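Local coordinates for protein enolase from the environmental genome shotgun sequencing of the Sargasso Sea (PDB 2QGY) that is of unknown function but, as a magnesium-binding member of the enolase superfamily, probably abstracts a proton next to a substrate carboxylate, at residues I8-L13 and D114-L119; L197-A202 and Y223-P228; D284-S289 and C318-N323. One frame throughout, in Å; residues are numbered along the deposited sequence. Where two conformers were deposited one is given.

Contact 1: residues I8-L13 and D114-L119; sequences ISIGKL and DISGKL
Ile10 and Ser116 meet where the loop ahead of strand 13-21 passes over helix 99-120, and the isoleucine is best followed outward from its backbone. Its CB carries two branches: CG2 reaches CG2 of Ile115 at 4.0 Å, while CG1, turned beside the backbone N (chi1 -72°), lies between that same methyl and Ser116 OG. CD1 at the tip ends 3.6 Å from Ser116 OG. The Ile10 and Ile115 side chains cross at about a right angle. One turn further along the helix, Leu119 presents a single methyl, CD1, which sits 3.4 Å from Ser9 O and touches Ile8 CG2 as the two side chains run past each other in opposite directions. Ile8 CD1 rests on Ser116 CB at 3.9 Å. No direct hydrogen bond joins the two segments. The Ser116 hydroxyl is bonded to Leu112 O in its own helix, and it also accepts from water 1 (2.9 Å), which donates in turn to Ile8 O. Thr43 of strand 37-43 packs on both Ile10 and Ile115. A helix packed against the loop that leads into the antiparallel sheet is a feature of the N-terminal capping domain of the mandelate racemase and muconate lactonizing enzyme family.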
loop_
_atom_site.group_PDB
_atom_site.type_symbol
_atom_site.label_atom_id
_atom_site.label_comp_id
_atom_site.label_asym_id
_atom_site.label_seq_id
_atom_site.Cartn_x
_atom_site.Cartn_y
_atom_site.Cartn_z
ATOM N N ILE A 8 -6.400 16.627 22.543
ATOM C CA ILE A 8 -5.677 17.878 22.802
ATOM C C ILE A 8 -5.826 18.808 21.591
ATOM O O ILE A 8 -5.546 18.406 20.468
ATOM C CB ILE A 8 -4.202 17.599 23.099
ATOM C CG1 ILE A 8 -4.070 16.835 24.426
ATOM C CG2 ILE A 8 -3.384 18.913 23.097
ATOM C CD1 ILE A 8 -2.664 16.308 24.718
ATOM N N SER A 9 -6.286 20.040 21.812
ATOM C CA SER A 9 -6.482 20.956 20.711
ATOM C C SER A 9 -5.143 21.523 20.244
ATOM O O SER A 9 -4.387 22.087 21.040
ATOM C CB SER A 9 -7.448 22.089 21.060
ATOM O OG SER A 9 -7.658 22.881 19.891
ATOM N N ILE A 10 -4.870 21.345 18.956
ATOM C CA ILE A 10 -3.630 21.784 18.333
ATOM C C ILE A 10 -3.861 23.093 17.574
ATOM O O ILE A 10 -2.980 23.952 17.541
ATOM C CB ILE A 10 -3.061 20.666 17.380
ATOM C CG1 ILE A 10 -2.508 19.494 18.205
ATOM C CG2 ILE A 10 -2.011 21.208 16.407
ATOM C CD1 ILE A 10 -2.209 18.235 17.385
ATOM N N GLY A 11 -5.034 23.228 16.950
ATOM C CA GLY A 11 -5.361 24.421 16.172
ATOM C C GLY A 11 -4.963 24.300 14.718
ATOM O O GLY A 11 -4.735 23.191 14.235
ATOM N N LYS A 12 -4.892 25.433 14.011
ATOM C CA LYS A 12 -4.493 25.454 12.606
ATOM C C LYS A 12 -2.979 25.248 12.468
ATOM O O LYS A 12 -2.219 25.608 13.352
ATOM C CB LYS A 12 -4.894 26.772 11.936
ATOM C CG LYS A 12 -6.394 26.966 11.704
ATOM C CD LYS A 12 -6.642 27.945 10.550
ATOM C CE LYS A 12 -7.758 28.947 10.859
ATOM N NZ LYS A 12 -9.074 28.605 10.254
ATOM N N LEU A 13 -2.555 24.653 11.356
ATOM C CA LEU A 13 -1.136 24.464 11.087
ATOM C C LEU A 13 -0.678 25.562 10.183
ATOM O O LEU A 13 -1.420 25.979 9.295
ATOM C CB LEU A 13 -0.870 23.102 10.424
ATOM C CG LEU A 13 -1.407 21.858 11.126
ATOM C CD1 LEU A 13 -1.011 20.607 10.358
ATOM C CD2 LEU A 13 -0.889 21.755 12.591
ATOM N N ASP A 114 4.030 14.941 19.012
ATOM C CA ASP A 114 5.138 15.728 19.562
ATOM C C ASP A 114 4.547 17.066 20.039
ATOM O O ASP A 114 4.794 17.528 21.179
ATOM C CB ASP A 114 6.180 15.960 18.448
ATOM C CG ASP A 114 7.502 16.565 18.967
ATOM O OD1 ASP A 114 7.833 16.384 20.159
ATOM O OD2 ASP A 114 8.235 17.188 18.171
ATOM N N ILE A 115 3.777 17.680 19.154
ATOM C CA ILE A 115 3.096 18.976 19.440
ATOM C C ILE A 115 2.220 18.819 20.685
ATOM O O ILE A 115 2.324 19.611 21.635
ATOM C CB ILE A 115 2.277 19.465 18.232
ATOM C CG1 ILE A 115 3.252 19.956 17.153
ATOM C CG2 ILE A 115 1.246 20.613 18.640
ATOM C CD1 ILE A 115 2.679 20.039 15.729
ATOM N N SER A 116 1.390 17.787 20.693
ATOM C CA SER A 116 0.504 17.503 21.841
ATOM C C SER A 116 1.266 17.349 23.151
ATOM O O SER A 116 0.834 17.868 24.203
ATOM C CB SER A 116 -0.383 16.288 21.551
ATOM O OG SER A 116 -1.259 16.643 20.494
ATOM N N GLY A 117 2.393 16.662 23.091
ATOM C CA GLY A 117 3.295 16.546 24.242
ATOM C C GLY A 117 3.806 17.905 24.709
ATOM O O GLY A 117 3.887 18.177 25.926
ATOM N N LYS A 118 4.174 18.747 23.748
ATOM C CA LYS A 118 4.662 20.091 24.052
ATOM C C LYS A 118 3.584 20.986 24.638
ATOM O O LYS A 118 3.877 21.809 25.503
ATOM C CB LYS A 118 5.304 20.751 22.821
ATOM C CG LYS A 118 6.690 20.163 22.526
ATOM C CD LYS A 118 7.260 20.602 21.179
ATOM C CE LYS A 118 8.518 19.786 20.870
ATOM N NZ LYS A 118 9.010 19.846 19.444
ATOM N N LEU A 119 2.357 20.854 24.148
ATOM C CA LEU A 119 1.230 21.616 24.701
ATOM C C LEU A 119 0.892 21.246 26.160
ATOM O O LEU A 119 0.452 22.098 26.952
ATOM C CB LEU A 119 0.017 21.478 23.792
ATOM C CG LEU A 119 0.142 22.169 22.433
ATOM C CD1 LEU A 119 -0.990 21.775 21.532
ATOM C CD2 LEU A 119 0.167 23.705 22.602
HETATM O O HOH W 1 -4.093 16.215 19.879
#

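Contact 2: residues L197-A202 and Y223-P228; sequences LMLDLA and YWIEEP. With MG (magnesium ion), chain C.
Met198 CB sits as a knob on the indole of Trp224, 3.5 Å from the centre of the five-membered ring and over its face. The methionine chain then bends at chi2 and chi3: CG lies over CE2 and CZ2, SD stands above the six-membered ring, 4.9 Å from its centre, and CE ends against Tyr223 CD2. The sulfur thus makes Met-aromatic contacts with both rings, directly above the indole and obliquely to the tyrosine. Beneath these side chains run two parallel strands of the enolase-type TIM barrel, joined through helix 207-217 as a right-handed beta-alpha-beta crossover. Their backbones are laced by alternating bonds, among them Glu226 N to Leu199 O at 2.8 Å. On the outward face, Leu199 and Ile225 lie side by side with their CD1 methyls 3.8 Å apart, while Leu201 CD1 fits between Ile225 CG2 and Pro228 CB; Val217, Leu214 and Phe213 of the helix cover this row. Inside the barrel, Asp200 and Glu226 bring one oxygen each, OD2 and OE2, to the magnesium ion at 2.0 Å, with their carboxylate planes 44° apart. The cation, also bound by Glu252, bridges two oxygens that would otherwise probably repel. Three waters complete its shell, and water 2 donates to Asp200 OD1 and Glu227 OE1. Glu226 OE1 forms a salt bridge with Lys169 and receives Trp224 NE1 (3.1 Å) on its anti lone pair, which ties the methionine's indole platform to the metal ligand.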
loop_
_atom_site.group_PDB
_atom_site.type_symbol
_atom_site.label_atom_id
_atom_site.label_comp_id
_atom_site.label_asym_id
_atom_site.label_seq_id
_atom_site.Cartn_x
_atom_site.Cartn_y
_atom_site.Cartn_z
ATOM N N LEU A 197 19.608 -14.222 20.159
ATOM C CA LEU A 197 20.054 -14.155 18.787
ATOM C C LEU A 197 18.811 -14.268 17.908
ATOM O O LEU A 197 18.196 -15.329 17.804
ATOM C CB LEU A 197 21.061 -15.265 18.456
ATOM C CG LEU A 197 21.547 -15.383 17.015
ATOM C CD1 LEU A 197 22.317 -14.117 16.566
ATOM C CD2 LEU A 197 22.427 -16.640 16.869
ATOM N N MET A 198 18.435 -13.163 17.281
ATOM C CA MET A 198 17.309 -13.216 16.337
ATOM C C MET A 198 17.716 -13.384 14.883
ATOM O O MET A 198 18.784 -12.931 14.457
ATOM C CB MET A 198 16.290 -12.085 16.542
ATOM C CG MET A 198 16.549 -10.946 17.490
ATOM S SD MET A 198 17.282 -11.042 19.142
ATOM C CE MET A 198 16.282 -9.971 20.112
ATOM N N LEU A 199 16.867 -14.069 14.117
ATOM C CA LEU A 199 17.197 -14.436 12.763
ATOM C C LEU A 199 16.144 -13.842 11.847
ATOM O O LEU A 199 14.962 -14.142 11.972
ATOM C CB LEU A 199 17.251 -15.979 12.593
ATOM C CG LEU A 199 18.195 -16.814 13.502
ATOM C CD1 LEU A 199 18.147 -18.314 13.135
ATOM C CD2 LEU A 199 19.635 -16.303 13.463
ATOM N N ASP A 200 16.589 -12.995 10.933
ATOM C CA ASP A 200 15.698 -12.416 9.964
ATOM C C ASP A 200 15.887 -13.138 8.658
ATOM O O ASP A 200 16.899 -12.987 7.992
ATOM C CB ASP A 200 15.943 -10.897 9.822
ATOM C CG ASP A 200 14.837 -10.205 9.037
ATOM O OD1 ASP A 200 14.221 -10.852 8.174
ATOM O OD2 ASP A 200 14.588 -8.999 9.298
ATOM N N LEU A 201 14.914 -13.976 8.304
ATOM C CA LEU A 201 14.985 -14.723 7.037
ATOM C C LEU A 201 14.642 -13.913 5.788
ATOM O O LEU A 201 14.954 -14.344 4.678
ATOM C CB LEU A 201 14.112 -15.976 7.074
ATOM C CG LEU A 201 14.346 -16.917 8.262
ATOM C CD1 LEU A 201 13.713 -18.314 7.993
ATOM C CD2 LEU A 201 15.809 -17.012 8.632
ATOM N N ALA A 202 14.001 -12.760 5.966
ATOM C CA ALA A 202 13.807 -11.806 4.870
ATOM C C ALA A 202 13.004 -12.394 3.678
ATOM O O ALA A 202 13.294 -12.107 2.517
ATOM C CB ALA A 202 15.173 -11.252 4.402
ATOM N N TYR A 223 16.248 -16.696 19.228
ATOM C CA TYR A 223 15.273 -16.001 20.035
ATOM C C TYR A 223 13.960 -15.823 19.271
ATOM O O TYR A 223 12.867 -15.895 19.872
ATOM C CB TYR A 223 15.848 -14.660 20.488
ATOM C CG TYR A 223 15.005 -13.954 21.516
ATOM C CD1 TYR A 223 15.135 -14.254 22.876
ATOM C CD2 TYR A 223 14.099 -12.965 21.136
ATOM C CE1 TYR A 223 14.345 -13.617 23.828
ATOM C CE2 TYR A 223 13.318 -12.306 22.067
ATOM C CZ TYR A 223 13.439 -12.627 23.417
ATOM O OH TYR A 223 12.639 -11.969 24.332
ATOM N N TRP A 224 14.079 -15.525 17.977
ATOM C CA TRP A 224 12.897 -15.471 17.096
ATOM C C TRP A 224 13.286 -15.641 15.664
ATOM O O TRP A 224 14.462 -15.550 15.332
ATOM C CB TRP A 224 12.054 -14.205 17.322
ATOM C CG TRP A 224 12.525 -12.864 16.760
ATOM C CD1 TRP A 224 12.943 -12.562 15.478
ATOM C CD2 TRP A 224 12.484 -11.629 17.465
ATOM N NE1 TRP A 224 13.194 -11.203 15.378
ATOM C CE2 TRP A 224 12.940 -10.618 16.587
ATOM C CE3 TRP A 224 12.119 -11.282 18.773
ATOM C CZ2 TRP A 224 13.025 -9.273 16.978
ATOM C CZ3 TRP A 224 12.211 -9.941 19.164
ATOM C CH2 TRP A 224 12.655 -8.958 18.259
ATOM N N ILE A 225 12.292 -15.920 14.825
ATOM C CA ILE A 225 12.487 -16.146 13.411
ATOM C C ILE A 225 11.585 -15.125 12.735
ATOM O O ILE A 225 10.357 -15.175 12.887
ATOM C CB ILE A 225 12.015 -17.580 12.985
ATOM C CG1 ILE A 225 12.884 -18.666 13.642
ATOM C CG2 ILE A 225 12.085 -17.745 11.447
ATOM C CD1 ILE A 225 14.359 -18.566 13.348
ATOM N N GLU A 226 12.195 -14.223 11.983
ATOM C CA GLU A 226 11.478 -13.091 11.441
ATOM C C GLU A 226 11.250 -13.267 9.938
ATOM O O GLU A 226 12.154 -13.683 9.199
ATOM C CB GLU A 226 12.286 -11.830 11.755
ATOM C CG GLU A 226 11.709 -10.585 11.180
ATOM C CD GLU A 226 12.410 -9.332 11.719
ATOM O OE1 GLU A 226 12.842 -9.312 12.900
ATOM O OE2 GLU A 226 12.472 -8.363 10.959
ATOM N N GLU A 227 10.003 -13.008 9.511
ATOM C CA GLU A 227 9.606 -13.097 8.113
ATOM C C GLU A 227 10.074 -14.394 7.407
ATOM O O GLU A 227 10.671 -14.339 6.347
ATOM C CB GLU A 227 10.077 -11.868 7.344
ATOM C CG GLU A 227 9.423 -10.577 7.818
ATOM C CD GLU A 227 9.132 -9.688 6.655
ATOM O OE1 GLU A 227 10.115 -9.090 6.167
ATOM O OE2 GLU A 227 7.948 -9.643 6.191
ATOM N N PRO A 228 9.714 -15.569 7.962
ATOM C CA PRO A 228 10.104 -16.832 7.300
ATOM C C PRO A 228 9.321 -16.986 5.993
ATOM O O PRO A 228 9.773 -17.687 5.075
ATOM C CB PRO A 228 9.713 -17.926 8.310
ATOM C CG PRO A 228 8.618 -17.292 9.169
ATOM C CD PRO A 228 8.899 -15.774 9.177
HETATM MG MG MG C . 12.999 -7.801 9.081
HETATM O O HOH W 2 12.245 -9.183 7.747
HETATM O O HOH W 3 13.705 -6.957 7.396
HETATM O O HOH W 4 14.322 -6.371 9.954
#

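Contact 3: residues D284-S289 and C318-N323; sequences DIIEIS and CSSIPN
Ile285 O is gripped twice by Ser289, whose hydroxyl OG (2.8 Å) and backbone N (2.9 Å) approach from opposite faces of the carbonyl plane. The hydroxyl is set for this by lying beside its own backbone N (chi1 -67°), which lets OG reach back to the carbonyl one turn earlier while still touching the facing chain. With its proton turned to the carbonyl, OG meets Ile321 CD1 at 3.6 Å by van der Waals contact alone, and both Ile321 CG2 and CD1 lie against Ser289 CB. Ile321 straddles the serine because its CG1 is placed between the backbone N and the carbonyl carbon (chi1 58°), which sets both methyls against that one carbon. CG2 also meets Ile286 CD1 at 3.7 Å, where the two side chains pass at a slant. At the far end, Asn323 ND2 makes a weak, bent hydrogen bond to Ser289 O (3.0 Å), its main partner being Ile297 O beyond helix 282-294. The amide therefore spans the serine carbonyl and the chain that follows the helix. Ile299 of strand 298-299 packs on Ser289, Ile321 and Asn323, closing the layer beneath. Here helix 282-294 is an outer helix packed against the chain that runs from the next helix, 309-320, to strand 327-329, as in the outer layer of a TIM barrel.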
loop_
_atom_site.group_PDB
_atom_site.type_symbol
_atom_site.label_atom_id
_atom_site.label_comp_id
_atom_site.label_asym_id
_atom_site.label_seq_id
_atom_site.Cartn_x
_atom_site.Cartn_y
_atom_site.Cartn_z
ATOM N N ASP A 284 -2.686 3.698 15.825
ATOM C CA ASP A 284 -2.846 2.345 15.307
ATOM C C ASP A 284 -1.872 1.334 15.882
ATOM O O ASP A 284 -2.227 0.182 16.084
ATOM C CB ASP A 284 -2.833 2.338 13.768
ATOM C CG ASP A 284 -4.236 2.607 13.183
ATOM O OD1 ASP A 284 -5.201 2.713 13.982
ATOM O OD2 ASP A 284 -4.364 2.744 11.947
ATOM N N ILE A 285 -0.643 1.757 16.144
ATOM C CA ILE A 285 0.322 0.882 16.788
ATOM C C ILE A 285 -0.137 0.530 18.208
ATOM O O ILE A 285 -0.104 -0.627 18.634
ATOM C CB ILE A 285 1.710 1.558 16.828
ATOM C CG1 ILE A 285 2.307 1.529 15.423
ATOM C CG2 ILE A 285 2.657 0.890 17.847
ATOM C CD1 ILE A 285 3.685 2.063 15.325
ATOM N N ILE A 286 -0.574 1.541 18.942
ATOM C CA ILE A 286 -1.090 1.319 20.300
ATOM C C ILE A 286 -2.352 0.448 20.328
ATOM O O ILE A 286 -2.474 -0.416 21.192
ATOM C CB ILE A 286 -1.358 2.665 21.011
ATOM C CG1 ILE A 286 -0.052 3.446 21.255
ATOM C CG2 ILE A 286 -2.121 2.445 22.312
ATOM C CD1 ILE A 286 0.939 2.777 22.204
ATOM N N GLU A 287 -3.275 0.673 19.396
ATOM C CA GLU A 287 -4.494 -0.130 19.305
ATOM C C GLU A 287 -4.164 -1.600 19.045
ATOM O O GLU A 287 -4.698 -2.489 19.706
ATOM C CB GLU A 287 -5.408 0.396 18.199
ATOM C CG GLU A 287 -6.762 -0.335 18.096
ATOM C CD GLU A 287 -7.470 -0.480 19.448
ATOM O OE1 GLU A 287 -7.610 0.545 20.166
ATOM O OE2 GLU A 287 -7.913 -1.614 19.784
ATOM N N ILE A 288 -3.278 -1.848 18.089
ATOM C CA ILE A 288 -2.881 -3.223 17.809
ATOM C C ILE A 288 -2.047 -3.841 18.943
ATOM O O ILE A 288 -2.158 -5.038 19.203
ATOM C CB ILE A 288 -2.210 -3.383 16.438
ATOM C CG1 ILE A 288 -2.378 -4.829 15.961
ATOM C CG2 ILE A 288 -0.734 -2.981 16.471
ATOM C CD1 ILE A 288 -3.880 -5.134 15.525
ATOM N N SER A 289 -1.258 -3.040 19.655
ATOM C CA SER A 289 -0.496 -3.550 20.798
ATOM C C SER A 289 -1.455 -4.079 21.863
ATOM O O SER A 289 -1.272 -5.159 22.426
ATOM C CB SER A 289 0.416 -2.465 21.380
ATOM O OG SER A 289 1.444 -2.127 20.464
ATOM N N CYS A 318 7.171 1.959 23.151
ATOM C CA CYS A 318 7.580 0.728 23.843
ATOM C C CYS A 318 7.519 0.856 25.359
ATOM O O CYS A 318 7.168 -0.107 26.049
ATOM C CB CYS A 318 8.983 0.276 23.436
ATOM S SG CYS A 318 9.027 -0.382 21.756
ATOM N N SER A 319 7.863 2.041 25.864
ATOM C CA SER A 319 7.830 2.306 27.306
ATOM C C SER A 319 6.415 2.372 27.882
ATOM O O SER A 319 6.242 2.259 29.109
ATOM C CB SER A 319 8.608 3.581 27.644
ATOM O OG SER A 319 7.859 4.734 27.334
ATOM N N SER A 320 5.429 2.460 26.987
ATOM C CA SER A 320 4.059 2.724 27.382
ATOM C C SER A 320 3.143 1.511 27.221
ATOM O O SER A 320 1.988 1.567 27.605
ATOM C CB SER A 320 3.498 3.911 26.600
ATOM O OG SER A 320 3.013 3.509 25.334
ATOM N N ILE A 321 3.663 0.409 26.673
ATOM C CA ILE A 321 2.829 -0.806 26.501
ATOM C C ILE A 321 3.340 -1.987 27.357
ATOM O O ILE A 321 4.544 -2.135 27.536
ATOM C CB ILE A 321 2.675 -1.223 25.005
ATOM C CG1 ILE A 321 4.054 -1.463 24.375
ATOM C CG2 ILE A 321 1.904 -0.161 24.228
ATOM C CD1 ILE A 321 4.028 -2.219 23.030
ATOM N N PRO A 322 2.420 -2.827 27.890
ATOM C CA PRO A 322 2.839 -3.939 28.751
ATOM C C PRO A 322 3.386 -5.129 27.985
ATOM O O PRO A 322 4.056 -5.981 28.594
ATOM C CB PRO A 322 1.546 -4.338 29.462
ATOM C CG PRO A 322 0.467 -3.994 28.510
ATOM C CD PRO A 322 0.954 -2.768 27.750
ATOM N N ASN A 323 3.134 -5.183 26.668
ATOM C CA ASN A 323 3.581 -6.327 25.835
ATOM C C ASN A 323 4.623 -5.958 24.766
ATOM O O ASN A 323 4.592 -6.467 23.649
ATOM C CB ASN A 323 2.397 -7.027 25.164
ATOM C CG ASN A 323 1.704 -6.150 24.154
ATOM O OD1 ASN A 323 1.603 -4.940 24.348
ATOM N ND2 ASN A 323 1.195 -6.756 23.075
#

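The three contacts follow one another along the chain, each closing before the next opens, and none touches another. Contact 1 belongs to the N-terminal domain, whereas contacts 2 and 3 share the barrel domain. Centres of contacts 1 and 2 lie 39 Å apart, on opposite sides of the chain's centre; contact 3 is 21 Å from each. Within the barrel, contact 2 pairs adjacent strands at the magnesium site, while contact 3 joins helix 282-294 to the chain between helix 309-320 and strand 327-329, about 9 Å away between nearest atoms. Together they illustrate the bidomain plan of the enolase superfamily: the barrel supplies the metal ligands, and a separate capping domain, in relatives, contributes to substrate specificity.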